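Local coordinates for DUF115 domain-containing protein (Magnetospirillum magneticum AMB-1, PDB 5MU5) that probably transfers sugars onto flagellin as a Maf-type glycosyltransferase and is involved in the formation of the bacterial flagellum, at residues A[20-24]-A[172-176]; A[26-30]-A[154-158]; A[35-39]-A[48-52]; A[129-135]-A[160-166]; A[145-151]-A[178-184]. All coordinates share one frame; numbering follows the deposited sequence.

Contact 1: residues A[20-24]-A[172-176]; sequences LELMP and TRREN
R173 and R174 reach across to the end of helix 9-22 with different first torsions. R173 sets CG beside its backbone N (chi1 -69°) and bends at chi3, which lays its guanidinium against L22 and M23; R174 swings CG anti to the backbone N (chi1 -172°) and drops its head beside E21. NE of R173 donates to the carbonyl O of L22 at 2.9 Å, with that oxygen close to the guanidinium plane. M23, the first residue to leave helical geometry, crosses R173 at about a right angle, its CG 3.8 Å above the guanidinium plane and over the centre, while its CE packs on R173 CD at 3.6 Å. The second arginine makes a salt bridge, NH2 of R174 to OE2 of E21 at 3.1 Å and nearly straight (169°). The oxygen lies in the guanidinium plane, yet the nitrogen meets the carboxylate from above its plane. CD2 of L22 rests over one face of the same guanidinium, 3.9 Å from NH2. Both charges have second partners on helix 166-171: E21 pairs also with R167, and R174 with E171. At this surface of the Maf N-terminal domain, the alternating acids and arginines probably share their charge in a small network, whereas R173 donates to the L22 carbonyl at the end of helix 9-22, probably helping to satisfy it.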
# COMPACT_ATOMS: atom_id res chain seq x y z
N LEU A 20 7.79 30.84 7.48
CA LEU A 20 7.15 31.49 6.33
C LEU A 20 7.86 31.19 5.02
O LEU A 20 7.23 31.16 3.97
CB LEU A 20 7.07 32.99 6.54
CG LEU A 20 6.03 33.40 7.58
CD1 LEU A 20 6.28 34.83 8.05
CD2 LEU A 20 4.64 33.24 7.02
N GLU A 21 9.16 30.97 5.10
CA GLU A 21 9.97 30.66 3.93
C GLU A 21 9.92 29.17 3.54
O GLU A 21 9.76 28.83 2.38
CB GLU A 21 11.43 31.05 4.22
CG GLU A 21 12.39 30.80 3.07
CD GLU A 21 13.84 31.09 3.44
OE1 GLU A 21 14.11 31.60 4.54
OE2 GLU A 21 14.70 30.81 2.59
N LEU A 22 10.07 28.29 4.52
CA LEU A 22 10.24 26.87 4.26
C LEU A 22 9.07 25.96 4.59
O LEU A 22 9.10 24.80 4.21
CB LEU A 22 11.48 26.39 5.00
CG LEU A 22 12.77 27.06 4.48
CD1 LEU A 22 13.83 27.18 5.56
CD2 LEU A 22 13.28 26.30 3.27
N MET A 23 8.06 26.47 5.31
CA MET A 23 6.82 25.72 5.60
C MET A 23 5.66 26.72 5.63
O MET A 23 5.02 26.91 6.68
CB MET A 23 6.96 24.97 6.93
CG MET A 23 5.98 23.83 7.07
SD MET A 23 6.02 23.06 8.70
CE MET A 23 7.45 22.02 8.55
N PRO A 24 5.38 27.34 4.48
CA PRO A 24 4.60 28.60 4.47
C PRO A 24 3.23 28.56 5.14
O PRO A 24 2.90 29.47 5.93
CB PRO A 24 4.49 28.97 2.97
CG PRO A 24 5.49 28.13 2.28
CD PRO A 24 5.75 26.91 3.12
N THR A 172 16.14 21.67 6.23
CA THR A 172 16.13 20.31 5.63
C THR A 172 15.00 20.09 4.63
O THR A 172 15.04 19.13 3.85
CB THR A 172 16.03 19.21 6.71
OG1 THR A 172 14.83 19.37 7.48
CG2 THR A 172 17.23 19.26 7.67
N ARG A 173 13.98 20.95 4.66
CA ARG A 173 12.88 20.89 3.69
C ARG A 173 13.20 21.54 2.37
O ARG A 173 12.44 21.38 1.43
CB ARG A 173 11.65 21.60 4.24
CG ARG A 173 11.02 20.88 5.40
CD ARG A 173 9.94 21.72 6.01
NE ARG A 173 8.89 22.01 5.04
CZ ARG A 173 7.83 21.26 4.82
NH1 ARG A 173 7.64 20.13 5.49
NH2 ARG A 173 6.94 21.64 3.93
N ARG A 174 14.30 22.30 2.29
CA ARG A 174 14.61 23.02 1.07
C ARG A 174 14.60 22.13 -0.17
O ARG A 174 13.89 22.42 -1.11
CB ARG A 174 15.94 23.74 1.17
CG ARG A 174 16.19 24.65 -0.02
CD ARG A 174 17.43 25.50 0.16
NE ARG A 174 17.28 26.44 1.27
CZ ARG A 174 16.55 27.56 1.23
NH1 ARG A 174 15.87 27.90 0.14
NH2 ARG A 174 16.48 28.34 2.30
N GLU A 175 15.41 21.08 -0.19
CA GLU A 175 15.47 20.18 -1.37
C GLU A 175 14.35 19.16 -1.34
O GLU A 175 13.87 18.76 -2.38
CB GLU A 175 16.81 19.43 -1.42
CG GLU A 175 18.02 20.33 -1.30
CD GLU A 175 18.00 21.47 -2.29
OE1 GLU A 175 17.59 21.23 -3.45
OE2 GLU A 175 18.40 22.60 -1.92
N ASN A 176 13.92 18.77 -0.15
CA ASN A 176 12.89 17.75 0.00
C ASN A 176 12.00 18.04 1.22
O ASN A 176 12.36 17.72 2.36
CB ASN A 176 13.56 16.39 0.15
CG ASN A 176 12.56 15.26 0.17
OD1 ASN A 176 11.34 15.47 0.24
ND2 ASN A 176 13.07 14.03 0.15

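Contact 2: residues A[26-30]-A[154-158]; sequences MGERL and FDFLY
R29 lies flat on F154 in a cation-pi stack, the centre of a packing between helix 24-32 and helix 154-160, whose short segments cross almost perpendicularly (-91°) with axes 11.3 Å apart. Helix 154-160 follows strand 146-150 of the parallel sheet, so the contact ties an N-terminal helix to the alpha/beta part of the Maf N-terminal domain. The arginine leaves its helix with CG anti to the backbone N (chi1 -173°) and runs extended to NE, gliding over the ring antiparallel to the phenylalanine side chain. Its CB stands near CZ of F154, and CG comes to 3.6 Å from that same CZ. CD of R29 sits over the CE1-CZ bond of F154, NE lies over the ring centre, CZ of R29 is 3.6 Å from F154 CD1, and NH2 reaches on to F154 CG. Guanidinium and ring planes differ by only 3°, and their centres are 3.9 Å apart. At the rim of the ring M26, bent at chi2 and chi3, brings SD into the ring plane, a Met-aromatic contact at the edge with SD 3.7 Å from F154 CE1; the same sulfur also touches CD2 of L157. L30 fills the angle between the helices, its CD2 meeting F154 CZ, L157 and Y158. H33 adds an edge-to-face ring contact to F154. One turn further along helix 154-160, the ring edge of Y158 faces the backbone of L30, with CE1 3.4 Å from the carbonyl O of L30.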
# COMPACT_ATOMS: atom_id res chain seq x y z
N MET A 26 2.23 26.70 7.51
CA MET A 26 2.41 26.63 8.95
C MET A 26 2.86 27.99 9.47
O MET A 26 2.41 28.46 10.54
CB MET A 26 3.46 25.58 9.29
CG MET A 26 3.63 25.32 10.77
SD MET A 26 2.14 24.64 11.52
CE MET A 26 2.03 23.05 10.69
N GLY A 27 3.75 28.63 8.71
CA GLY A 27 4.25 29.95 9.03
C GLY A 27 3.11 30.94 9.07
O GLY A 27 3.03 31.76 9.97
N GLU A 28 2.19 30.83 8.11
CA GLU A 28 1.09 31.79 8.05
C GLU A 28 0.19 31.61 9.28
O GLU A 28 -0.26 32.56 9.90
CB GLU A 28 0.31 31.67 6.74
CG GLU A 28 -0.72 32.77 6.52
CD GLU A 28 -0.18 34.19 6.74
OE1 GLU A 28 0.93 34.50 6.26
OE2 GLU A 28 -0.88 35.00 7.39
N ARG A 29 -0.01 30.37 9.67
CA ARG A 29 -0.80 30.07 10.82
C ARG A 29 -0.12 30.57 12.11
O ARG A 29 -0.76 31.17 12.97
CB ARG A 29 -1.05 28.57 10.86
CG ARG A 29 -2.02 28.18 11.94
CD ARG A 29 -2.32 26.70 11.91
NE ARG A 29 -3.07 26.35 13.11
CZ ARG A 29 -3.39 25.11 13.44
NH1 ARG A 29 -3.05 24.09 12.66
NH2 ARG A 29 -4.08 24.90 14.56
N LEU A 30 1.17 30.32 12.24
CA LEU A 30 1.93 30.88 13.36
C LEU A 30 1.87 32.41 13.45
O LEU A 30 1.80 32.97 14.55
CB LEU A 30 3.39 30.46 13.28
CG LEU A 30 3.63 29.00 13.67
CD1 LEU A 30 5.00 28.52 13.21
CD2 LEU A 30 3.47 28.82 15.18
N PHE A 154 -1.34 23.34 19.39
CA PHE A 154 -0.68 24.33 18.55
C PHE A 154 -0.01 25.42 19.35
O PHE A 154 0.96 26.02 18.89
CB PHE A 154 -1.66 24.94 17.57
CG PHE A 154 -0.99 25.76 16.49
CD1 PHE A 154 -0.39 25.13 15.42
CD2 PHE A 154 -0.95 27.15 16.56
CE1 PHE A 154 0.23 25.87 14.43
CE2 PHE A 154 -0.33 27.89 15.58
CZ PHE A 154 0.26 27.25 14.51
N ASP A 155 -0.51 25.70 20.55
CA ASP A 155 0.13 26.68 21.42
C ASP A 155 1.58 26.34 21.70
O ASP A 155 2.43 27.23 21.72
CB ASP A 155 -0.62 26.85 22.74
CG ASP A 155 -1.89 27.67 22.60
OD1 ASP A 155 -2.37 27.87 21.45
OD2 ASP A 155 -2.39 28.14 23.65
N PHE A 156 1.85 25.07 21.91
CA PHE A 156 3.22 24.64 22.20
C PHE A 156 4.16 24.93 21.04
O PHE A 156 5.28 25.39 21.24
CB PHE A 156 3.28 23.15 22.58
CG PHE A 156 2.53 22.80 23.85
CD1 PHE A 156 2.10 23.79 24.74
CD2 PHE A 156 2.30 21.46 24.18
CE1 PHE A 156 1.43 23.44 25.91
CE2 PHE A 156 1.63 21.12 25.35
CZ PHE A 156 1.19 22.10 26.21
N LEU A 157 3.71 24.67 19.82
CA LEU A 157 4.53 25.00 18.66
C LEU A 157 4.75 26.51 18.61
O LEU A 157 5.87 26.98 18.40
CB LEU A 157 3.87 24.54 17.36
CG LEU A 157 4.64 24.91 16.10
CD1 LEU A 157 5.98 24.17 16.03
CD2 LEU A 157 3.79 24.62 14.86
N TYR A 158 3.68 27.26 18.83
CA TYR A 158 3.74 28.71 18.81
C TYR A 158 4.73 29.24 19.83
O TYR A 158 5.56 30.06 19.49
CB TYR A 158 2.35 29.31 19.04
CG TYR A 158 2.34 30.81 19.08
CD1 TYR A 158 2.27 31.55 17.91
CD2 TYR A 158 2.41 31.49 20.29
CE1 TYR A 158 2.27 32.93 17.95
CE2 TYR A 158 2.42 32.88 20.34
CZ TYR A 158 2.33 33.58 19.15
OH TYR A 158 2.33 34.96 19.16

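Contact 3: residues A[35-39]-A[48-52]; sequences PQSNL and DVEFR
The F51 ring carries CG of its neighbour R52 over the centre of one face, and across the hairpin its CD1 lies obliquely 3.9 Å from the carbonyl O of Q36. The other flat pair is the amide of N38 and the carboxylate of E50, side by side with planes 29° apart; ND2 of N38 gives OE1 of E50 a weak but straight bond of 3.4 Å. These two side chains share a face of the antiparallel hairpin 38-41/47-51 because N38 and E50 are directly opposite each other; the pair is a hydrogen-bonded one: N38 N to E50 O is 2.9 Å and E50 N to N38 O 2.8 Å. L39 and V49, the adjoining non-hydrogen-bonded pair, point to the other face, where L39 CD1 touches V49 CG2. S37, just before the strand, also packs on V49, its CB 3.6 Å from V49 CG1, while its OG is engaged by D155 and H159 of helix 154-160. E50 bends at chi2 (-87°), and its OE2 accepts from the backbone N of G53. The hairpin is thus amphipathic: one face offers amide and carboxylate, the other presents aliphatic groups toward helix 154-160, and the weak N38-E50 bond probably adds little to the two backbone bonds.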
# COMPACT_ATOMS: atom_id res chain seq x y z
N PRO A 35 -2.36 32.65 21.14
CA PRO A 35 -2.48 31.52 22.07
C PRO A 35 -3.38 31.79 23.28
O PRO A 35 -3.51 32.94 23.71
CB PRO A 35 -1.04 31.32 22.54
CG PRO A 35 -0.43 32.67 22.46
CD PRO A 35 -1.10 33.38 21.31
N GLN A 36 -4.00 30.75 23.80
CA GLN A 36 -4.77 30.84 25.04
C GLN A 36 -3.83 30.67 26.23
O GLN A 36 -4.11 31.17 27.31
CB GLN A 36 -5.83 29.76 25.11
CG GLN A 36 -6.96 29.90 24.11
CD GLN A 36 -7.82 28.64 24.04
OE1 GLN A 36 -7.32 27.52 24.19
NE2 GLN A 36 -9.11 28.83 23.80
N SER A 37 -2.74 29.95 26.05
CA SER A 37 -1.80 29.69 27.13
C SER A 37 -0.77 30.79 27.20
O SER A 37 -0.67 31.60 26.28
CB SER A 37 -1.12 28.34 26.95
OG SER A 37 -0.59 28.20 25.65
N ASN A 38 -0.02 30.83 28.30
CA ASN A 38 0.98 31.87 28.54
C ASN A 38 2.37 31.30 28.62
O ASN A 38 2.58 30.26 29.24
CB ASN A 38 0.68 32.60 29.86
CG ASN A 38 -0.63 33.34 29.84
OD1 ASN A 38 -0.90 34.12 28.92
ND2 ASN A 38 -1.45 33.11 30.85
N LEU A 39 3.33 31.98 28.00
CA LEU A 39 4.72 31.60 28.11
C LEU A 39 5.26 32.38 29.29
O LEU A 39 5.21 33.60 29.28
CB LEU A 39 5.49 31.96 26.84
CG LEU A 39 6.93 31.44 26.79
CD1 LEU A 39 6.94 29.92 26.73
CD2 LEU A 39 7.69 32.01 25.60
N ASP A 48 8.43 28.24 30.44
CA ASP A 48 7.40 27.24 30.67
C ASP A 48 6.07 27.75 30.13
O ASP A 48 5.93 28.93 29.85
CB ASP A 48 7.30 26.95 32.18
CG ASP A 48 6.69 25.58 32.49
OD1 ASP A 48 6.10 24.94 31.59
OD2 ASP A 48 6.79 25.12 33.65
N VAL A 49 5.12 26.83 29.94
CA VAL A 49 3.78 27.17 29.47
C VAL A 49 2.75 26.98 30.58
O VAL A 49 2.55 25.87 31.07
CB VAL A 49 3.38 26.32 28.26
CG1 VAL A 49 2.02 26.74 27.74
CG2 VAL A 49 4.42 26.47 27.16
N GLU A 50 2.14 28.08 31.00
CA GLU A 50 1.16 28.07 32.07
C GLU A 50 -0.23 28.25 31.48
O GLU A 50 -0.41 28.93 30.48
CB GLU A 50 1.48 29.16 33.09
CG GLU A 50 0.55 29.23 34.31
CD GLU A 50 -0.69 30.08 34.07
OE1 GLU A 50 -0.56 31.15 33.44
OE2 GLU A 50 -1.79 29.69 34.51
N PHE A 51 -1.21 27.61 32.11
CA PHE A 51 -2.60 27.71 31.69
C PHE A 51 -3.50 27.29 32.85
O PHE A 51 -3.50 26.14 33.27
CB PHE A 51 -2.87 26.82 30.47
CG PHE A 51 -4.29 26.88 29.98
CD1 PHE A 51 -4.85 28.09 29.56
CD2 PHE A 51 -5.07 25.73 29.92
CE1 PHE A 51 -6.15 28.15 29.10
CE2 PHE A 51 -6.38 25.79 29.46
CZ PHE A 51 -6.92 27.00 29.05
N ARG A 52 -4.24 28.26 33.39
CA ARG A 52 -5.12 28.03 34.53
C ARG A 52 -4.35 27.43 35.70
O ARG A 52 -4.81 26.49 36.34
CB ARG A 52 -6.30 27.14 34.13
CG ARG A 52 -7.14 27.71 33.01
CD ARG A 52 -8.28 26.77 32.66
NE ARG A 52 -9.13 27.30 31.61
CZ ARG A 52 -9.94 26.57 30.84
NH1 ARG A 52 -10.01 25.25 30.97
NH2 ARG A 52 -10.68 27.17 29.91

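Contact 4: residues A[129-135]-A[160-166]; sequences LGLGYQL and SLSTVDW
Two buried loops meet here, the turn that leads from strand 123-127 into helix 134-142 and the connection between helices 154-160 and 166-171, joined by one side-chain-to-backbone hydrogen bond and a close aliphatic fit. OG1 of T163 donates to the carbonyl O of L131 at 2.7 Å, approaching in the carbonyl plane on a lone pair. A chi1 of 48° holds that hydroxyl between the backbone N and carbonyl carbon of T163, which turns it to L131 and leaves CG2 for the hydroxyl end of Y133. A valine here would probably keep much of the bulk but leave the L131 carbonyl without this donor. CG2 of V164 also reaches L131 O, at 3.3 Å, and packs on CA of G132, a residue with positive phi. The type II' turn from L129 to G132 is braced from within, NE2 of Q134 and N of G132 reaching L129 O from opposite faces of its plane. Further along, CD2 of L129 meets W166 at the edge of the indole, 3.8 Å from CZ2, and lies as close to OG of S160. That hydroxyl receives W166 NE1 at 3.0 Å, and it is also bonded to the carbonyl of L157. CG1 of V164 covers one indole face near the rim and touches CD1 of L135. Outside the two loops, Y133 packs against helix 61-71 and bonds L47 O, L131 touches strand 38-41, and W166 meets F19 of helix 9-22 edge to face.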
# COMPACT_ATOMS: atom_id res chain seq x y z
N LEU A 129 5.94 18.00 21.30
CA LEU A 129 7.04 18.94 21.15
C LEU A 129 7.24 19.64 22.48
O LEU A 129 8.36 19.71 22.98
CB LEU A 129 6.74 19.96 20.06
CG LEU A 129 7.74 21.10 19.85
CD1 LEU A 129 9.04 20.57 19.30
CD2 LEU A 129 7.16 22.12 18.91
N GLY A 130 6.15 20.15 23.05
CA GLY A 130 6.27 20.97 24.23
C GLY A 130 7.02 22.20 23.77
O GLY A 130 6.73 22.71 22.68
N LEU A 131 8.01 22.63 24.56
CA LEU A 131 8.86 23.74 24.17
C LEU A 131 10.11 23.28 23.45
O LEU A 131 10.96 24.09 23.12
CB LEU A 131 9.21 24.61 25.38
CG LEU A 131 7.99 25.40 25.91
CD1 LEU A 131 8.37 26.24 27.13
CD2 LEU A 131 7.39 26.29 24.84
N GLY A 132 10.21 21.98 23.18
CA GLY A 132 11.29 21.47 22.35
C GLY A 132 12.66 21.37 22.98
O GLY A 132 13.65 21.22 22.28
N TYR A 133 12.73 21.44 24.31
CA TYR A 133 14.00 21.28 25.02
C TYR A 133 14.73 19.95 24.65
O TYR A 133 15.95 19.89 24.63
CB TYR A 133 13.77 21.35 26.53
CG TYR A 133 13.29 22.69 27.04
CD1 TYR A 133 13.99 23.86 26.73
CD2 TYR A 133 12.18 22.79 27.87
CE1 TYR A 133 13.58 25.09 27.20
CE2 TYR A 133 11.76 24.02 28.36
CZ TYR A 133 12.47 25.17 28.01
OH TYR A 133 12.09 26.41 28.47
N GLN A 134 13.98 18.90 24.36
CA GLN A 134 14.58 17.62 23.97
C GLN A 134 15.30 17.64 22.62
O GLN A 134 16.28 16.92 22.44
CB GLN A 134 13.54 16.48 23.98
CG GLN A 134 12.40 16.56 22.95
CD GLN A 134 11.28 17.53 23.33
OE1 GLN A 134 11.34 18.19 24.36
NE2 GLN A 134 10.26 17.62 22.50
N LEU A 135 14.83 18.46 21.68
CA LEU A 135 15.33 18.44 20.28
C LEU A 135 16.83 18.56 20.04
O LEU A 135 17.40 17.72 19.37
CB LEU A 135 14.61 19.47 19.41
CG LEU A 135 13.19 19.13 18.99
CD1 LEU A 135 12.64 20.27 18.15
CD2 LEU A 135 13.12 17.82 18.23
N SER A 160 7.13 27.53 21.17
CA SER A 160 8.45 26.94 20.84
C SER A 160 9.31 27.87 19.97
O SER A 160 10.54 27.67 19.85
CB SER A 160 8.31 25.59 20.14
OG SER A 160 8.02 25.78 18.76
N LEU A 161 8.65 28.86 19.34
CA LEU A 161 9.36 29.89 18.59
C LEU A 161 10.31 30.67 19.49
O LEU A 161 11.29 31.22 19.02
CB LEU A 161 8.40 30.87 17.93
CG LEU A 161 7.45 30.32 16.88
CD1 LEU A 161 6.76 31.48 16.18
CD2 LEU A 161 8.14 29.43 15.86
N SER A 162 10.01 30.72 20.79
CA SER A 162 10.89 31.36 21.75
C SER A 162 12.04 30.48 22.21
O SER A 162 13.01 30.99 22.77
CB SER A 162 10.09 31.80 22.98
OG SER A 162 9.12 32.76 22.60
N THR A 163 11.97 29.18 21.98
CA THR A 163 12.91 28.24 22.62
C THR A 163 13.70 27.31 21.72
O THR A 163 14.74 26.82 22.13
CB THR A 163 12.18 27.36 23.66
OG1 THR A 163 10.98 26.82 23.09
CG2 THR A 163 11.81 28.16 24.88
N VAL A 164 13.22 27.04 20.52
CA VAL A 164 13.90 26.13 19.62
C VAL A 164 14.59 26.90 18.52
O VAL A 164 14.10 27.93 18.09
CB VAL A 164 12.88 25.19 18.99
CG1 VAL A 164 13.54 24.26 17.98
CG2 VAL A 164 12.18 24.39 20.07
N ASP A 165 15.73 26.40 18.05
CA ASP A 165 16.38 26.96 16.89
C ASP A 165 15.80 26.21 15.67
O ASP A 165 16.33 25.21 15.23
CB ASP A 165 17.90 26.79 16.97
CG ASP A 165 18.64 27.65 15.95
OD1 ASP A 165 18.00 28.14 15.00
OD2 ASP A 165 19.86 27.84 16.11
N TRP A 166 14.70 26.73 15.14
CA TRP A 166 13.98 26.08 14.07
C TRP A 166 14.58 26.11 12.66
O TRP A 166 14.27 25.25 11.84
CB TRP A 166 12.59 26.67 13.99
CG TRP A 166 11.64 26.12 14.96
CD1 TRP A 166 11.11 26.75 16.05
CD2 TRP A 166 11.06 24.82 14.92
NE1 TRP A 166 10.23 25.92 16.68
CE2 TRP A 166 10.19 24.72 16.02
CE3 TRP A 166 11.21 23.73 14.06
CZ2 TRP A 166 9.44 23.56 16.29
CZ3 TRP A 166 10.48 22.56 14.32
CH2 TRP A 166 9.60 22.49 15.43

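Contact 5: residues A[145-151]-A[178-184]; sequences AGIHIVE and LRLNIII
R179 grips the carbonyl O of A145 through NE at 2.8 Å, in the carbonyl plane, with a weak second bond from NH2. The bend at chi3 (52°) turns the guanidinium toward the start of the neighbouring strand, and a water in its plane takes a bond from NH2. An alanine here would probably leave A145 O without its guanidinium donor and bare the start of the strand pair. Two residues further along, ND2 of N181 donates to ND1 of H148 at 3.0 Å, within 3° of the imidazole plane; the two side chains lie alongside each other, consistent with ND1 carrying no proton. NE2 of H148 is bonded to H123. The backbones of strands 146-150 and 180-183 run parallel, 4.7 Å apart, their directions 8° apart. N of I147 bonds R179 O, N181 N bonds I147 O, and the alternation continues through I149 and I183 until E151 N meets I183 O at 2.8 Å. On the face with I147 and I149, CD1 of L180 packs on CB of I147 at 3.8 Å; on the opposite face CD1 of I183 reaches CG2 of V150. Strand 180-183 is the outermost strand within this chain of a four-stranded parallel sheet, with 123-127 on the far side of 146-150. Helix 166-171 covers the face of I147, I149, L180 and I182, helix 188-202 that of H148, N181 and I183, and R179 touches helix 568-579.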
# COMPACT_ATOMS: atom_id res chain seq x y z
N ALA A 145 17.54 11.97 9.19
CA ALA A 145 17.30 12.59 7.91
C ALA A 145 15.83 12.97 7.79
O ALA A 145 15.50 13.87 7.05
CB ALA A 145 17.67 11.62 6.81
N GLY A 146 14.95 12.24 8.49
CA GLY A 146 13.51 12.46 8.50
C GLY A 146 13.07 12.75 9.93
O GLY A 146 13.38 11.99 10.84
N ILE A 147 12.40 13.88 10.13
CA ILE A 147 12.02 14.33 11.46
C ILE A 147 10.54 14.62 11.42
O ILE A 147 10.06 15.42 10.62
CB ILE A 147 12.80 15.59 11.87
CG1 ILE A 147 14.31 15.31 11.82
CG2 ILE A 147 12.38 16.05 13.26
CD1 ILE A 147 15.16 16.53 12.08
N HIS A 148 9.83 13.96 12.32
CA HIS A 148 8.38 13.98 12.33
C HIS A 148 7.92 14.32 13.74
O HIS A 148 8.18 13.59 14.70
CB HIS A 148 7.88 12.62 11.89
CG HIS A 148 8.60 12.08 10.70
ND1 HIS A 148 8.39 12.58 9.44
CD2 HIS A 148 9.54 11.12 10.58
CE1 HIS A 148 9.17 11.95 8.58
NE2 HIS A 148 9.89 11.07 9.25
N ILE A 149 7.24 15.43 13.85
CA ILE A 149 6.85 15.91 15.14
C ILE A 149 5.35 15.97 15.18
O ILE A 149 4.71 16.57 14.34
CB ILE A 149 7.46 17.30 15.37
CG1 ILE A 149 8.99 17.20 15.28
CG2 ILE A 149 7.00 17.85 16.71
CD1 ILE A 149 9.71 18.53 15.27
N VAL A 150 4.78 15.33 16.19
CA VAL A 150 3.37 15.36 16.40
C VAL A 150 3.18 16.28 17.57
O VAL A 150 3.80 16.08 18.60
CB VAL A 150 2.85 13.96 16.76
CG1 VAL A 150 1.36 14.00 17.04
CG2 VAL A 150 3.18 13.00 15.64
N GLU A 151 2.34 17.30 17.41
CA GLU A 151 2.07 18.20 18.53
C GLU A 151 0.61 18.56 18.48
O GLU A 151 0.21 19.38 17.66
CB GLU A 151 2.93 19.43 18.47
CG GLU A 151 2.63 20.44 19.58
CD GLU A 151 2.59 19.79 20.95
OE1 GLU A 151 3.65 19.64 21.59
OE2 GLU A 151 1.48 19.48 21.42
N LEU A 178 9.50 16.68 2.40
CA LEU A 178 9.07 15.49 3.11
C LEU A 178 10.03 15.04 4.21
O LEU A 178 9.72 14.10 4.92
CB LEU A 178 8.83 14.34 2.11
CG LEU A 178 7.78 14.72 1.05
CD1 LEU A 178 7.78 13.80 -0.17
CD2 LEU A 178 6.41 14.81 1.72
N ARG A 179 11.17 15.69 4.36
CA ARG A 179 12.10 15.35 5.46
C ARG A 179 11.73 15.93 6.84
O ARG A 179 12.28 15.49 7.85
CB ARG A 179 13.52 15.75 5.10
CG ARG A 179 14.12 14.89 4.01
CD ARG A 179 15.51 15.36 3.67
NE ARG A 179 16.26 15.45 4.90
CZ ARG A 179 17.48 15.93 5.02
NH1 ARG A 179 18.15 16.36 3.98
NH2 ARG A 179 18.03 15.96 6.21
N LEU A 180 10.84 16.93 6.88
CA LEU A 180 10.37 17.47 8.15
C LEU A 180 8.87 17.60 8.07
O LEU A 180 8.35 18.27 7.18
CB LEU A 180 10.95 18.84 8.44
CG LEU A 180 10.47 19.49 9.74
CD1 LEU A 180 11.06 18.82 10.95
CD2 LEU A 180 10.87 20.97 9.74
N ASN A 181 8.19 16.97 9.01
CA ASN A 181 6.74 17.00 9.08
C ASN A 181 6.33 17.43 10.47
O ASN A 181 6.90 16.96 11.45
CB ASN A 181 6.18 15.60 8.82
CG ASN A 181 6.44 15.14 7.41
OD1 ASN A 181 5.76 15.55 6.48
ND2 ASN A 181 7.44 14.30 7.23
N ILE A 182 5.39 18.36 10.55
CA ILE A 182 4.83 18.76 11.83
C ILE A 182 3.36 18.46 11.74
O ILE A 182 2.68 18.96 10.88
CB ILE A 182 5.07 20.24 12.11
CG1 ILE A 182 6.59 20.47 12.20
CG2 ILE A 182 4.37 20.64 13.40
CD1 ILE A 182 6.98 21.92 12.36
N ILE A 183 2.88 17.61 12.63
CA ILE A 183 1.54 17.11 12.58
C ILE A 183 0.79 17.67 13.76
O ILE A 183 1.10 17.36 14.89
CB ILE A 183 1.60 15.57 12.64
CG1 ILE A 183 2.30 15.03 11.38
CG2 ILE A 183 0.21 14.97 12.80
CD1 ILE A 183 2.87 13.62 11.54
N ILE A 184 -0.17 18.54 13.48
CA ILE A 184 -0.99 19.18 14.49
C ILE A 184 -2.36 18.51 14.46
O ILE A 184 -3.24 18.92 13.70
CB ILE A 184 -1.15 20.69 14.20
CG1 ILE A 184 0.19 21.36 13.92
CG2 ILE A 184 -1.84 21.38 15.37
CD1 ILE A 184 1.19 21.26 15.05
O HOH W 1 17.10 15.96 8.66
O HOH W 2 14.54 16.63 8.53

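All five contacts lie in the Maf N-terminal domain, and their chemistry differs with their place in the fold. Contacts 4 and 5 are buried: contact 5 relies on regular backbone bonding inside the parallel sheet, contact 4 on a loop-to-loop fit beside it, and E151 joins them by accepting from the L129 and G130 amides. Contacts 2 and 3 are partly buried; contact 3, a hairpin, packs on helix 154-160, which is one half of the helix crossing of contact 2, and D155 of contact 2 bonds S37 of contact 3. Contact 1, at the surface, is the one with a salt bridge across it. It touches contact 5 where M23 meets L180 and I182, and contact 2 through L20 against G27.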